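Local coordinates for isomaltodextranase (Arthrobacter globiformis, PDB 5AWO), which hydrolyses (1->6)-alpha-D-glucosidic linkages in polysaccharides, removing successive isomaltose units from the non-reducing ends of the chains, at residues R39-Y44 with K60-W65; I54-W59 with A108-Y113; D276-M281 with K330-L335; L409-R412 with T417-K420. All coordinates share one frame; numbering follows the deposited sequence. Where two conformers were deposited one is given.

Contact 1 of 4, residues R39-Y44 with K60-W65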
loop_
_atom_site.group_PDB
_atom_site.type_symbol
_atom_site.label_atom_id
_atom_site.label_comp_id
_atom_site.label_asym_id
_atom_site.label_seq_id
_atom_site.Cartn_x
_atom_site.Cartn_y
_atom_site.Cartn_z
ATOM N N ARG A 39 5.963 8.967 -4.146
ATOM C CA ARG A 39 7.350 9.325 -4.013
ATOM C C ARG A 39 7.430 10.502 -3.093
ATOM O O ARG A 39 6.789 11.532 -3.331
ATOM C CB ARG A 39 7.934 9.704 -5.380
ATOM C CG ARG A 39 7.876 8.585 -6.372
ATOM C CD ARG A 39 8.438 8.956 -7.737
ATOM N NE ARG A 39 7.991 7.994 -8.736
ATOM C CZ ARG A 39 8.189 8.077 -10.058
ATOM N NH1 ARG A 39 8.901 9.068 -10.599
ATOM N NH2 ARG A 39 7.651 7.155 -10.827
ATOM N N TYR A 40 8.269 10.427 -2.068
ATOM C CA TYR A 40 8.425 11.522 -1.139
ATOM C C TYR A 40 9.742 11.519 -0.408
ATOM O O TYR A 40 10.520 10.543 -0.531
ATOM C CB TYR A 40 7.239 11.626 -0.171
ATOM C CG TYR A 40 7.054 10.565 0.917
ATOM C CD1 TYR A 40 6.475 9.329 0.631
ATOM C CD2 TYR A 40 7.394 10.818 2.238
ATOM C CE1 TYR A 40 6.219 8.410 1.652
ATOM C CE2 TYR A 40 7.147 9.901 3.233
ATOM C CZ TYR A 40 6.557 8.707 2.940
ATOM O OH TYR A 40 6.296 7.803 3.963
ATOM N N TRP A 41 10.009 12.592 0.324
ATOM C CA TRP A 41 11.114 12.696 1.254
ATOM C C TRP A 41 10.580 12.921 2.632
ATOM O O TRP A 41 9.526 13.573 2.809
ATOM C CB TRP A 41 12.009 13.878 0.894
ATOM C CG TRP A 41 13.147 14.125 1.819
ATOM C CD1 TRP A 41 14.373 13.506 1.809
ATOM C CD2 TRP A 41 13.186 15.056 2.899
ATOM N NE1 TRP A 41 15.147 13.978 2.820
ATOM C CE2 TRP A 41 14.455 14.952 3.499
ATOM C CE3 TRP A 41 12.257 15.987 3.414
ATOM C CZ2 TRP A 41 14.827 15.723 4.600
ATOM C CZ3 TRP A 41 12.643 16.764 4.493
ATOM C CH2 TRP A 41 13.916 16.639 5.058
ATOM N N ASN A 42 11.258 12.360 3.614
ATOM C CA ASN A 42 10.868 12.497 5.012
ATOM C C ASN A 42 12.044 12.908 5.880
ATOM O O ASN A 42 13.168 12.510 5.618
ATOM C CB ASN A 42 10.255 11.169 5.494
ATOM C CG ASN A 42 9.676 11.248 6.907
ATOM O OD1 ASN A 42 10.387 11.243 7.888
ATOM N ND2 ASN A 42 8.325 11.265 7.006
ATOM N N ILE A 43 11.767 13.695 6.917
ATOM C CA ILE A 43 12.771 14.239 7.817
ATOM C C ILE A 43 13.436 13.202 8.733
ATOM O O ILE A 43 14.296 13.552 9.508
ATOM C CB ILE A 43 12.176 15.359 8.735
ATOM C CG1 ILE A 43 11.182 14.785 9.759
ATOM C CG2 ILE A 43 11.557 16.473 7.906
ATOM C CD1 ILE A 43 10.830 15.711 10.899
ATOM N N TYR A 44 13.049 11.928 8.644
ATOM C CA TYR A 44 13.543 10.913 9.590
ATOM C C TYR A 44 15.067 10.770 9.575
ATOM O O TYR A 44 15.644 10.488 10.607
ATOM C CB TYR A 44 12.906 9.585 9.235
ATOM C CG TYR A 44 13.133 8.430 10.174
ATOM C CD1 TYR A 44 12.286 8.214 11.261
ATOM C CD2 TYR A 44 14.176 7.488 9.951
ATOM C CE1 TYR A 44 12.460 7.132 12.105
ATOM C CE2 TYR A 44 14.331 6.400 10.775
ATOM C CZ TYR A 44 13.478 6.211 11.831
ATOM O OH TYR A 44 13.643 5.112 12.635
ATOM N N LYS A 60 14.293 23.739 5.537
ATOM C CA LYS A 60 14.390 24.581 4.343
ATOM C C LYS A 60 15.506 24.108 3.401
ATOM O O LYS A 60 15.290 23.984 2.202
ATOM C CB LYS A 60 14.630 26.048 4.736
ATOM C CG LYS A 60 14.622 27.007 3.553
ATOM C CD LYS A 60 14.962 28.423 3.991
ATOM C CE LYS A 60 14.894 29.407 2.830
ATOM N NZ LYS A 60 15.864 29.084 1.745
ATOM N N VAL A 61 16.684 23.848 3.952
ATOM C CA VAL A 61 17.824 23.478 3.114
ATOM C C VAL A 61 17.553 22.125 2.436
ATOM O O VAL A 61 17.827 21.947 1.253
ATOM C CB VAL A 61 19.151 23.531 3.892
ATOM C CG1 VAL A 61 20.315 23.078 3.034
ATOM C CG2 VAL A 61 19.439 24.970 4.342
ATOM N N ASN A 62 16.952 21.193 3.165
ATOM C CA ASN A 62 16.538 19.940 2.511
ATOM C C ASN A 62 15.529 20.143 1.400
ATOM O O ASN A 62 15.656 19.559 0.318
ATOM C CB ASN A 62 15.986 18.938 3.530
ATOM C CG ASN A 62 17.083 18.249 4.321
ATOM O OD1 ASN A 62 17.317 18.516 5.511
ATOM N ND2 ASN A 62 17.802 17.388 3.645
ATOM N N ILE A 63 14.523 20.997 1.631
ATOM C CA ILE A 63 13.550 21.283 0.599
ATOM C C ILE A 63 14.230 21.874 -0.659
ATOM O O ILE A 63 13.905 21.493 -1.783
ATOM C CB ILE A 63 12.438 22.243 1.074
ATOM C CG1 ILE A 63 11.528 21.514 2.075
ATOM C CG2 ILE A 63 11.644 22.805 -0.099
ATOM C CD1 ILE A 63 10.560 22.429 2.784
ATOM N N ASP A 64 15.132 22.826 -0.444
ATOM C CA ASP A 64 15.812 23.473 -1.577
ATOM C C ASP A 64 16.652 22.455 -2.358
ATOM O O ASP A 64 16.674 22.473 -3.586
ATOM C CB ASP A 64 16.664 24.649 -1.097
ATOM C CG ASP A 64 15.827 25.816 -0.574
ATOM O OD1 ASP A 64 14.633 25.875 -0.889
ATOM O OD2 ASP A 64 16.409 26.668 0.147
ATOM N N TRP A 65 17.279 21.539 -1.633
ATOM C CA TRP A 65 18.031 20.441 -2.242
ATOM C C TRP A 65 17.097 19.521 -3.025
ATOM O O TRP A 65 17.379 19.179 -4.158
ATOM C CB TRP A 65 18.811 19.685 -1.168
ATOM C CG TRP A 65 19.286 18.305 -1.528
ATOM C CD1 TRP A 65 20.231 17.956 -2.456
ATOM C CD2 TRP A 65 18.833 17.087 -0.946
ATOM N NE1 TRP A 65 20.402 16.601 -2.466
ATOM C CE2 TRP A 65 19.569 16.043 -1.529
ATOM C CE3 TRP A 65 17.906 16.780 0.060
ATOM C CZ2 TRP A 65 19.375 14.715 -1.180
ATOM C CZ3 TRP A 65 17.722 15.455 0.412
ATOM C CH2 TRP A 65 18.449 14.440 -0.209
#
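W41, on strand 39-42, faces the inner side of helix 56-68 across a backbone separation of 8.9 Å, measured from W41 CA to I63 CA. This is the first beta-alpha unit of the TIM barrel: the strand belongs to the parallel sheet, the helix is the next long one in the chain, and the W41 indole reaches across to it. CG of W41 lies anti to the backbone N (chi1 177°), which carries the ring to the helix. Its six-membered part meets N62 obliquely, with W41 CZ2 3.4 Å from N62 CG and W41 CH2 3.5 Å from N62 CB; ring and amide planes are inclined by only 26°. W65 meets the five-membered part, its edge turned to the W41 face in an offset edge-to-face pair with planes at 83°. Replacing W41 with an alanine would probably open a gap between strand and helix, leaving N62 and the W65 edge without their aromatic partner. The indole N-H is taken by D347 O, so W41 NE1 is satisfied by hydrogen bonding even as it packs 3.8 Å from W65 CZ3.

Contact 2 of 4, residues I54-W59 with A108-Y113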
loop_
_atom_site.group_PDB
_atom_site.type_symbol
_atom_site.label_atom_id
_atom_site.label_comp_id
_atom_site.label_asym_id
_atom_site.label_seq_id
_atom_site.Cartn_x
_atom_site.Cartn_y
_atom_site.Cartn_z
ATOM N N ILE A 54 13.361 18.346 13.631
ATOM C CA ILE A 54 14.207 18.997 12.628
ATOM C C ILE A 54 14.113 20.522 12.804
ATOM O O ILE A 54 13.008 21.077 12.839
ATOM C CB ILE A 54 13.880 18.563 11.184
ATOM C CG1 ILE A 54 14.990 19.013 10.208
ATOM C CG2 ILE A 54 12.507 19.053 10.747
ATOM C CD1 ILE A 54 14.857 18.523 8.778
ATOM N N PRO A 55 15.268 21.200 12.907
ATOM C CA PRO A 55 15.202 22.663 12.847
ATOM C C PRO A 55 14.632 23.202 11.554
ATOM O O PRO A 55 14.794 22.616 10.491
ATOM C CB PRO A 55 16.668 23.090 13.016
ATOM C CG PRO A 55 17.312 21.975 13.739
ATOM C CD PRO A 55 16.639 20.730 13.182
ATOM N N GLU A 56 13.974 24.358 11.634
ATOM C CA GLU A 56 13.338 24.919 10.483
ATOM C C GLU A 56 14.327 25.187 9.352
ATOM O O GLU A 56 13.981 24.997 8.204
ATOM C CB GLU A 56 12.597 26.217 10.855
ATOM C CG GLU A 56 11.587 26.663 9.824
ATOM C CD GLU A 56 10.790 27.886 10.256
ATOM O OE1 GLU A 56 11.383 28.719 10.981
ATOM O OE2 GLU A 56 9.604 27.981 9.884
ATOM N N ASN A 57 15.537 25.676 9.671
ATOM C CA ASN A 57 16.506 25.904 8.597
ATOM C C ASN A 57 16.975 24.621 7.917
ATOM O O ASN A 57 17.225 24.620 6.699
ATOM C CB ASN A 57 17.744 26.675 9.048
ATOM C CG ASN A 57 18.563 27.147 7.853
ATOM O OD1 ASN A 57 18.046 27.859 6.997
ATOM N ND2 ASN A 57 19.803 26.680 7.737
ATOM N N GLU A 58 17.065 23.536 8.687
ATOM C CA GLU A 58 17.416 22.233 8.094
ATOM C C GLU A 58 16.305 21.717 7.196
ATOM O O GLU A 58 16.563 21.183 6.118
ATOM C CB GLU A 58 17.754 21.246 9.188
ATOM C CG GLU A 58 19.129 21.532 9.753
ATOM C CD GLU A 58 20.197 21.332 8.697
ATOM O OE1 GLU A 58 20.571 20.185 8.460
ATOM O OE2 GLU A 58 20.618 22.309 8.054
ATOM N N TRP A 59 15.055 21.923 7.608
ATOM C CA TRP A 59 13.916 21.647 6.747
ATOM C C TRP A 59 13.992 22.433 5.428
ATOM O O TRP A 59 13.815 21.879 4.346
ATOM C CB TRP A 59 12.648 21.966 7.533
ATOM C CG TRP A 59 11.331 22.085 6.833
ATOM C CD1 TRP A 59 10.639 23.247 6.582
ATOM C CD2 TRP A 59 10.469 21.018 6.389
ATOM N NE1 TRP A 59 9.442 22.968 5.998
ATOM C CE2 TRP A 59 9.289 21.605 5.890
ATOM C CE3 TRP A 59 10.577 19.623 6.386
ATOM C CZ2 TRP A 59 8.244 20.851 5.334
ATOM C CZ3 TRP A 59 9.525 18.881 5.854
ATOM C CH2 TRP A 59 8.390 19.477 5.340
ATOM N N ALA A 108 0.964 26.784 6.444
ATOM C CA ALA A 108 0.558 27.392 5.167
ATOM C C ALA A 108 1.745 28.026 4.474
ATOM O O ALA A 108 1.892 27.909 3.258
ATOM C CB ALA A 108 -0.527 28.437 5.388
ATOM N N TYR A 109 2.589 28.705 5.230
ATOM C CA TYR A 109 3.800 29.274 4.673
ATOM C C TYR A 109 4.621 28.191 3.980
ATOM O O TYR A 109 5.077 28.370 2.844
ATOM C CB TYR A 109 4.649 29.946 5.728
ATOM C CG TYR A 109 5.976 30.404 5.182
ATOM C CD1 TYR A 109 7.074 29.548 5.161
ATOM C CD2 TYR A 109 6.143 31.692 4.669
ATOM C CE1 TYR A 109 8.296 29.949 4.669
ATOM C CE2 TYR A 109 7.369 32.103 4.159
ATOM C CZ TYR A 109 8.447 31.227 4.159
ATOM O OH TYR A 109 9.687 31.600 3.664
ATOM N N TRP A 110 4.795 27.059 4.657
ATOM C CA TRP A 110 5.637 26.015 4.075
ATOM C C TRP A 110 4.970 25.330 2.896
ATOM O O TRP A 110 5.655 24.963 1.937
ATOM C CB TRP A 110 6.116 25.031 5.150
ATOM C CG TRP A 110 7.210 25.673 5.935
ATOM C CD1 TRP A 110 7.178 26.053 7.241
ATOM C CD2 TRP A 110 8.487 26.107 5.432
ATOM N NE1 TRP A 110 8.343 26.638 7.592
ATOM C CE2 TRP A 110 9.167 26.698 6.498
ATOM C CE3 TRP A 110 9.126 26.022 4.186
ATOM C CZ2 TRP A 110 10.457 27.230 6.371
ATOM C CZ3 TRP A 110 10.413 26.557 4.059
ATOM C CH2 TRP A 110 11.056 27.151 5.149
ATOM N N ALA A 111 3.651 25.154 2.937
ATOM C CA ALA A 111 2.940 24.607 1.794
ATOM C C ALA A 111 3.083 25.529 0.567
ATOM O O ALA A 111 3.233 25.059 -0.551
ATOM C CB ALA A 111 1.482 24.355 2.119
ATOM N N ASN A 112 3.042 26.844 0.774
ATOM C CA ASN A 112 3.267 27.761 -0.342
ATOM C C ASN A 112 4.715 27.782 -0.846
ATOM O O ASN A 112 4.948 27.865 -2.067
ATOM C CB ASN A 112 2.827 29.176 0.023
ATOM C CG ASN A 112 2.924 30.117 -1.155
ATOM O OD1 ASN A 112 2.167 29.992 -2.112
ATOM N ND2 ASN A 112 3.893 31.025 -1.118
ATOM N N TYR A 113 5.685 27.719 0.069
ATOM C CA TYR A 113 7.104 27.676 -0.273
ATOM C C TYR A 113 7.340 26.433 -1.142
ATOM O O TYR A 113 8.001 26.496 -2.183
ATOM C CB TYR A 113 7.952 27.638 1.012
ATOM C CG TYR A 113 9.455 27.687 0.832
ATOM C CD1 TYR A 113 10.179 26.541 0.490
ATOM C CD2 TYR A 113 10.173 28.881 1.011
ATOM C CE1 TYR A 113 11.556 26.584 0.337
ATOM C CE2 TYR A 113 11.541 28.934 0.845
ATOM C CZ TYR A 113 12.232 27.787 0.492
ATOM O OH TYR A 113 13.603 27.846 0.337
#
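The W110 indole is enclosed by W59, E56 and two tyrosines of its own helix. W59 NE1 stands 3.3 Å above one face, offset toward the rim, while Y109 CD1 covers the centre of the opposite face at 3.7 Å from the ring plane of W110. E56 CD and Y113 CE1 lie at the edge, near the ring plane. The two tryptophans form an edge-to-face pair, planes at 84°, in which W59 presents its pyrrole edge; besides NE1, W59 CD1 lies 3.8 Å from W110 CE2. E56 supplies the polar half. Its chain is extended beyond CG, carrying the carboxylate across to the W110 N-H. The bond from W110 NE1 to E56 OE2 is 2.9 Å long, with an N-H...O angle of 157°; the oxygen lies almost exactly in the indole plane and is met on its anti side. The same OE2 also accepts from H105 N, and OE1 from Q104 N, so the carboxylate is tied to the backbone just before helix 107-116 and held against the tryptophan edge. Both faces and an edge are occupied, which probably leaves W110 little freedom to turn. The contact joins two neighbouring helices on the outside of the barrel, 56-68 and 107-116: K60 and I63 extend the cover on W110 further along the first helix, and I63 leads inward to A78 on strand 77-79.

Contact 3 of 4, residues D276-M281 with K330-L335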
loop_
_atom_site.group_PDB
_atom_site.type_symbol
_atom_site.label_atom_id
_atom_site.label_comp_id
_atom_site.label_asym_id
_atom_site.label_seq_id
_atom_site.Cartn_x
_atom_site.Cartn_y
_atom_site.Cartn_z
ATOM N N ASP A 276 20.544 -5.182 8.135
ATOM C CA ASP A 276 19.855 -5.849 9.214
ATOM C C ASP A 276 18.403 -5.362 9.361
ATOM O O ASP A 276 17.523 -6.145 9.619
ATOM C CB ASP A 276 20.621 -5.757 10.545
ATOM C CG ASP A 276 20.069 -6.711 11.601
ATOM O OD1 ASP A 276 19.920 -7.913 11.327
ATOM O OD2 ASP A 276 19.693 -6.234 12.688
ATOM N N ARG A 277 18.152 -4.077 9.106
ATOM C CA ARG A 277 16.786 -3.574 9.152
ATOM C C ARG A 277 15.990 -3.946 7.890
ATOM O O ARG A 277 14.772 -4.154 7.985
ATOM C CB ARG A 277 16.769 -2.076 9.375
ATOM C CG ARG A 277 17.102 -1.739 10.831
ATOM C CD ARG A 277 15.807 -1.673 11.650
ATOM N NE ARG A 277 16.089 -1.865 13.031
ATOM C CZ ARG A 277 15.223 -1.760 14.003
ATOM N NH1 ARG A 277 13.994 -1.324 13.779
ATOM N NH2 ARG A 277 15.608 -2.043 15.226
ATOM N N LEU A 278 16.658 -4.088 6.755
ATOM C CA LEU A 278 15.972 -4.477 5.531
ATOM C C LEU A 278 15.586 -5.951 5.486
ATOM O O LEU A 278 14.546 -6.298 4.899
ATOM C CB LEU A 278 16.830 -4.130 4.314
ATOM C CG LEU A 278 16.099 -4.123 2.954
ATOM C CD1 LEU A 278 15.297 -2.846 2.778
ATOM C CD2 LEU A 278 17.076 -4.318 1.801
ATOM N N SER A 279 16.421 -6.812 6.063
ATOM C CA SER A 279 16.327 -8.255 5.860
ATOM C C SER A 279 16.566 -9.106 7.097
ATOM O O SER A 279 16.350 -10.310 7.051
ATOM C CB SER A 279 17.331 -8.612 4.752
ATOM O OG SER A 279 17.192 -9.943 4.279
ATOM N N GLY A 280 17.002 -8.483 8.187
ATOM C CA GLY A 280 17.389 -9.210 9.405
ATOM C C GLY A 280 16.416 -9.058 10.551
ATOM O O GLY A 280 15.191 -9.045 10.361
ATOM N N MET A 281 16.983 -9.019 11.757
ATOM C CA MET A 281 16.279 -8.904 13.050
ATOM C C MET A 281 15.632 -10.193 13.487
ATOM O O MET A 281 16.058 -10.812 14.476
ATOM C CB MET A 281 15.261 -7.763 13.070
ATOM C CG MET A 281 15.887 -6.401 12.868
ATOM S SD MET A 281 14.676 -5.099 12.563
ATOM C CE MET A 281 14.119 -5.574 10.944
ATOM N N LYS A 330 20.873 -0.775 -4.353
ATOM C CA LYS A 330 19.978 -1.148 -5.437
ATOM C C LYS A 330 18.915 -2.141 -4.952
ATOM O O LYS A 330 17.737 -2.045 -5.328
ATOM C CB LYS A 330 20.744 -1.737 -6.625
ATOM C CG LYS A 330 21.518 -0.689 -7.425
ATOM C CD LYS A 330 22.314 -1.254 -8.594
ATOM C CE LYS A 330 23.440 -2.157 -8.180
ATOM N NZ LYS A 330 24.209 -2.535 -9.402
ATOM N N THR A 331 19.303 -3.078 -4.105
ATOM C CA THR A 331 18.334 -4.023 -3.538
ATOM C C THR A 331 17.237 -3.371 -2.702
ATOM O O THR A 331 16.080 -3.728 -2.832
ATOM C CB THR A 331 19.075 -5.124 -2.767
ATOM O OG1 THR A 331 19.828 -5.901 -3.726
ATOM C CG2 THR A 331 18.112 -6.010 -1.988
ATOM N N MET A 332 17.623 -2.429 -1.868
ATOM C CA MET A 332 16.672 -1.609 -1.112
ATOM C C MET A 332 15.613 -1.019 -2.052
ATOM O O MET A 332 14.402 -1.172 -1.839
ATOM C CB MET A 332 17.459 -0.501 -0.376
ATOM C CG MET A 332 16.608 0.532 0.331
ATOM S SD MET A 332 17.546 2.011 0.721
ATOM C CE MET A 332 17.738 2.685 -0.897
ATOM N N MET A 333 16.087 -0.312 -3.081
ATOM C CA MET A 333 15.171 0.372 -3.987
ATOM C C MET A 333 14.327 -0.645 -4.752
ATOM O O MET A 333 13.106 -0.510 -4.870
ATOM C CB MET A 333 15.967 1.229 -4.954
ATOM C CG MET A 333 15.136 2.023 -5.945
ATOM S SD MET A 333 14.150 3.284 -5.093
ATOM C CE MET A 333 13.360 4.104 -6.485
ATOM N N ASN A 334 14.951 -1.722 -5.222
ATOM C CA ASN A 334 14.238 -2.719 -6.008
ATOM C C ASN A 334 13.116 -3.401 -5.211
ATOM O O ASN A 334 12.039 -3.717 -5.760
ATOM C CB ASN A 334 15.205 -3.787 -6.529
ATOM C CG ASN A 334 16.102 -3.308 -7.652
ATOM O OD1 ASN A 334 15.828 -2.293 -8.305
ATOM N ND2 ASN A 334 17.202 -4.037 -7.879
ATOM N N LEU A 335 13.327 -3.627 -3.922
ATOM C CA LEU A 335 12.283 -4.227 -3.102
ATOM C C LEU A 335 11.085 -3.300 -2.962
ATOM O O LEU A 335 9.935 -3.734 -3.081
ATOM C CB LEU A 335 12.830 -4.585 -1.704
ATOM C CG LEU A 335 11.814 -5.220 -0.745
ATOM C CD1 LEU A 335 11.240 -6.536 -1.250
ATOM C CD2 LEU A 335 12.451 -5.430 0.654
#
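L278 carries this contact: its isobutyl end lies against helix 326-339 where T331, M332 and L335 come together. With CG anti to the backbone N (chi1 -164°), the two methyls divide the work. CD2 rests on the helix backbone, 4.0 Å from M332 CA, and reaches T331 CG2 at 4.3 Å; CD1 lies 4.4 Å from both M332 CG and L335 CD2. The contact is purely apolar and all four residues are buried, though the end of M332 leads away from L278, and its side chain touches M318 and F323. T331 meets the leucine through CG2, while its hydroxyl OG1 bonds H458 O and S460 OG. Away from L278, the other side of segment 276-281 is looser and more open to solvent. D276 is exposed there, and its OD1 accepts from M281 N at 3.2 Å, approached from above the carboxylate plane rather than within it. M281 doubles back so that its SD lies 3.5 Å above one face of the R277 guanidinium. The segment 276-281 lies in the connection between barrel strands 263-265 and 312-314, and helix 326-339 runs between strands 312-314 and 343-345. F296 of helix 295-302 touches both L278 and L335, while F410 of strand 405-410 lies on T331 and L335, bringing the C-terminal beta domain up against the barrel helix.

Contact 4 of 4, residues L409-R412 with T417-K420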
loop_
_atom_site.group_PDB
_atom_site.type_symbol
_atom_site.label_atom_id
_atom_site.label_comp_id
_atom_site.label_asym_id
_atom_site.label_seq_id
_atom_site.Cartn_x
_atom_site.Cartn_y
_atom_site.Cartn_z
ATOM N N LEU A 409 14.259 -10.114 -8.708
ATOM C CA LEU A 409 14.912 -11.291 -8.181
ATOM C C LEU A 409 15.932 -10.824 -7.127
ATOM O O LEU A 409 16.646 -9.846 -7.368
ATOM C CB LEU A 409 15.628 -12.041 -9.285
ATOM C CG LEU A 409 14.806 -12.418 -10.512
ATOM C CD1 LEU A 409 15.690 -12.968 -11.614
ATOM C CD2 LEU A 409 13.707 -13.401 -10.195
ATOM N N PHE A 410 15.964 -11.516 -5.975
ATOM C CA PHE A 410 16.756 -11.082 -4.826
ATOM C C PHE A 410 17.569 -12.245 -4.293
ATOM O O PHE A 410 17.118 -13.373 -4.300
ATOM C CB PHE A 410 15.837 -10.564 -3.710
ATOM C CG PHE A 410 15.019 -9.379 -4.099
ATOM C CD1 PHE A 410 15.495 -8.095 -3.922
ATOM C CD2 PHE A 410 13.743 -9.548 -4.613
ATOM C CE1 PHE A 410 14.767 -6.993 -4.325
ATOM C CE2 PHE A 410 12.989 -8.444 -4.953
ATOM C CZ PHE A 410 13.489 -7.167 -4.814
ATOM N N ASN A 411 18.750 -11.933 -3.771
ATOM C CA ASN A 411 19.565 -12.902 -3.020
ATOM C C ASN A 411 19.870 -12.400 -1.630
ATOM O O ASN A 411 20.779 -11.591 -1.442
ATOM C CB ASN A 411 20.854 -13.258 -3.749
ATOM C CG ASN A 411 21.702 -14.235 -2.958
ATOM O OD1 ASN A 411 21.216 -14.872 -2.013
ATOM N ND2 ASN A 411 22.948 -14.385 -3.344
ATOM N N ARG A 412 19.123 -12.930 -0.655
ATOM C CA ARG A 412 19.272 -12.545 0.742
ATOM C C ARG A 412 20.360 -13.327 1.489
ATOM O O ARG A 412 20.592 -13.070 2.686
ATOM C CB ARG A 412 17.920 -12.648 1.435
ATOM C CG ARG A 412 16.851 -11.737 0.861
ATOM C CD ARG A 412 15.481 -11.986 1.457
ATOM N NE ARG A 412 15.468 -11.641 2.878
ATOM C CZ ARG A 412 14.698 -12.200 3.793
ATOM N NH1 ARG A 412 13.782 -13.108 3.471
ATOM N NH2 ARG A 412 14.880 -11.853 5.056
ATOM N N THR A 417 26.582 -16.935 -3.649
ATOM C CA THR A 417 25.980 -16.511 -4.902
ATOM C C THR A 417 24.886 -17.504 -5.261
ATOM O O THR A 417 25.085 -18.719 -5.139
ATOM C CB THR A 417 27.078 -16.411 -5.980
ATOM O OG1 THR A 417 27.972 -15.358 -5.593
ATOM C CG2 THR A 417 26.494 -16.115 -7.339
ATOM N N VAL A 418 23.692 -17.010 -5.582
ATOM C CA VAL A 418 22.520 -17.861 -5.765
ATOM C C VAL A 418 21.778 -17.451 -7.032
ATOM O O VAL A 418 21.571 -16.254 -7.293
ATOM C CB VAL A 418 21.570 -17.741 -4.549
ATOM C CG1 VAL A 418 20.305 -18.569 -4.737
ATOM C CG2 VAL A 418 22.296 -18.129 -3.268
ATOM N N THR A 419 21.385 -18.444 -7.814
ATOM C CA THR A 419 20.623 -18.230 -9.017
ATOM C C THR A 419 19.132 -18.155 -8.670
ATOM O O THR A 419 18.615 -19.026 -7.950
ATOM C CB THR A 419 20.862 -19.347 -10.038
ATOM O OG1 THR A 419 22.231 -19.295 -10.433
ATOM C CG2 THR A 419 19.929 -19.199 -11.263
ATOM N N LYS A 420 18.463 -17.134 -9.187
ATOM C CA LYS A 420 17.031 -16.972 -9.056
ATOM C C LYS A 420 16.420 -16.843 -10.433
ATOM O O LYS A 420 16.997 -16.180 -11.304
ATOM C CB LYS A 420 16.702 -15.707 -8.251
ATOM C CG LYS A 420 17.243 -15.687 -6.830
ATOM C CD LYS A 420 16.608 -16.750 -5.954
ATOM C CE LYS A 420 17.072 -16.646 -4.514
ATOM N NZ LYS A 420 16.594 -17.772 -3.658
HETATM O O HOH W 1 19.096 -16.682 -1.751
#
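K420, N411 and L409 carry most of this contact between strands 405-410 and 418-423, which belong to two different sheets of the C-terminal beta sandwich; the touching parts, 409-411 and 417-420, run in roughly opposite directions (152°). K420 bends back at its second torsion (chi2 -65°), laying its methylenes over the F410 carbonyl: K420 CE is 3.3 Å and K420 CG 3.4 Å from F410 O. At its base, K420 CB packs 4.0 Å from L409 CB, and L409 CD1 touches K420 O at 3.5 Å. The amine reaches on to E394, its salt-bridge partner. N411 leans across V418, with N411 OD1 3.7 Å from V418 CG2, while the ends of its amide are held by the chain: ND2 donates to E416 O and L455 O, and OD1 accepts from S413 N. A water donates to N411 OD1 at 2.8 Å and is only weakly linked to K420 NZ. Were N411 replaced by an alanine, E416 O, L455 O and S413 N would probably lose this partner and the turn be freer to shift. The two segments thus meet through aliphatic and amide packing and a weak water link, and F410 O, buried under the lysine chain, has no hydrogen-bonding partner, probably a cost that the packing around it must offset.

The four contacts form two pairs. Contacts 1 and 2 share helix 56-68 and have centres 10 Å apart; Y113 OH of contact 2 lies 2.5 Å from D64 OD1 of contact 1, a probable hydrogen bond, and I43 CG2 packs 3.6 Å from W59 CE3, so the two contacts adjoin. Contact 3 in the barrel domain meets contact 4 in the sandwich, centres 13 Å apart: S279 OG lies 2.8 Å from R412 NE, a probable hydrogen bond, and F410 CZ is 3.6 Å from L335 CA. Contacts 1 and 3 approach to about 7 Å between nearest atoms; contacts 2 and 4 lie farthest apart, their centres about 43 Å from each other. All lie away from the probable nucleophile D201 and proton donor D262.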